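Local coordinates for protein CEP104 (Gallus gallus, PDB 5JO8) that is a centriolar protein whose TOG domain probably binds tubulin or microtubules, at residues A[123-126]-A[127-130]. Numbering follows the deposited sequence.
Sequences LGKL and ETSH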
loop_
_atom_site.group_PDB
_atom_site.type_symbol
_atom_site.label_atom_id
_atom_site.label_comp_id
_atom_site.label_asym_id
_atom_site.label_seq_id
_atom_site.Cartn_x
_atom_site.Cartn_y
_atom_site.Cartn_z
ATOM N N LEU A 123 12.923 -17.235 -5.881
ATOM C CA LEU A 123 12.175 -16.885 -7.082
ATOM C C LEU A 123 12.605 -15.555 -7.699
ATOM O O LEU A 123 12.335 -15.294 -8.868
ATOM C CB LEU A 123 10.671 -16.862 -6.792
ATOM C CG LEU A 123 10.101 -18.243 -6.478
ATOM C CD1 LEU A 123 8.584 -18.181 -6.353
ATOM C CD2 LEU A 123 10.515 -19.270 -7.527
ATOM N N GLY A 124 13.261 -14.717 -6.904
ATOM C CA GLY A 124 13.779 -13.456 -7.417
ATOM C C GLY A 124 12.882 -12.278 -7.106
ATOM O O GLY A 124 11.671 -12.453 -6.894
ATOM N N LYS A 125 13.470 -11.087 -7.152
ATOM C CA LYS A 125 12.792 -9.882 -6.692
ATOM C C LYS A 125 11.733 -9.393 -7.670
ATOM O O LYS A 125 10.881 -8.580 -7.297
ATOM C CB LYS A 125 13.790 -8.768 -6.357
ATOM C CG LYS A 125 14.842 -9.152 -5.317
ATOM C CD LYS A 125 14.270 -9.939 -4.136
ATOM C CE LYS A 125 13.424 -9.062 -3.227
ATOM N NZ LYS A 125 14.232 -8.001 -2.524
ATOM N N LEU A 126 11.752 -9.884 -8.905
ATOM C CA LEU A 126 10.650 -9.613 -9.828
ATOM C C LEU A 126 9.337 -10.132 -9.232
ATOM O O LEU A 126 8.292 -9.480 -9.346
ATOM C CB LEU A 126 10.927 -10.233 -11.218
ATOM C CG LEU A 126 9.980 -10.024 -12.408
ATOM C CD1 LEU A 126 10.678 -10.504 -13.670
ATOM C CD2 LEU A 126 8.645 -10.746 -12.289
ATOM N N GLU A 127 9.387 -11.304 -8.607
ATOM C CA GLU A 127 8.182 -11.869 -8.014
ATOM C C GLU A 127 7.744 -11.053 -6.808
ATOM O O GLU A 127 6.553 -10.799 -6.638
ATOM C CB GLU A 127 8.382 -13.332 -7.639
ATOM C CG GLU A 127 8.670 -14.192 -8.865
ATOM C CD GLU A 127 7.543 -14.148 -9.887
ATOM O OE1 GLU A 127 6.362 -14.091 -9.484
ATOM O OE2 GLU A 127 7.835 -14.162 -11.106
ATOM N N THR A 128 8.704 -10.622 -5.996
ATOM C CA THR A 128 8.388 -9.752 -4.857
ATOM C C THR A 128 7.695 -8.493 -5.353
ATOM O O THR A 128 6.699 -8.039 -4.773
ATOM C CB THR A 128 9.655 -9.333 -4.126
ATOM O OG1 THR A 128 10.461 -10.494 -3.892
ATOM C CG2 THR A 128 9.319 -8.667 -2.787
ATOM N N SER A 129 8.238 -7.914 -6.418
ATOM C CA SER A 129 7.680 -6.710 -7.017
ATOM C C SER A 129 6.240 -6.929 -7.459
ATOM O O SER A 129 5.366 -6.103 -7.186
ATOM C CB SER A 129 8.527 -6.267 -8.210
ATOM O OG SER A 129 7.902 -5.193 -8.886
ATOM N N HIS A 130 5.992 -8.040 -8.143
ATOM C CA HIS A 130 4.641 -8.403 -8.552
ATOM C C HIS A 130 3.696 -8.444 -7.338
ATOM O O HIS A 130 2.579 -7.913 -7.396
ATOM C CB HIS A 130 4.657 -9.762 -9.254
ATOM C CG HIS A 130 3.295 -10.281 -9.595
ATOM N ND1 HIS A 130 2.660 -9.976 -10.782
ATOM C CD2 HIS A 130 2.449 -11.086 -8.909
ATOM C CE1 HIS A 130 1.485 -10.580 -10.814
ATOM N NE2 HIS A 130 1.330 -11.254 -9.686
#
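Lys-125 and Thr-128 lie alongside each other and point the same way, with CE of the lysine 3.4 Å from the Thr-128 hydroxyl OG1. The lysine chain reaches that position by departing from the extended form at chi2, chi3 and chi4: three successive bends bring CD and CE alongside the hydroxyl, while NZ carries on to a hydrogen bond with the carbonyl O of Glu-166.

One residue earlier, Glu-127 has its CG beside its own backbone N (chi1 -63°), which places that carbon 3.9 Å from CB of Leu-123, an aliphatic touch with the Leu-123 carbonyl O also close by. The Glu-127 and Leu-126 side chains cross obliquely, with OE2 of the glutamate 3.7 Å from the leucine methyl CD2. OE1 forms a salt bridge with Arg-85, tying this helix start to helix 77-94.

The eight residues form the entry into helix 125-142, one of the antiparallel helices that stack as HEAT-like repeats in a TOG domain. Gly-124 is the N-cap residue, with a positive phi. Its carbonyl O accepts from Glu-127 N at 3.1 Å, but the bond is bent (137° at the hydrogen) and the donor sits above the carbonyl plane. Regular i to i+4 bonding begins next: Ser-129 N reaches Lys-125 O at 2.9 Å with a straighter 160°, and His-130 N reaches Leu-126 O at 3.0 Å. Thr-128 is buried, its side chain packed on Ile-114 and Val-118 of helix 100-121.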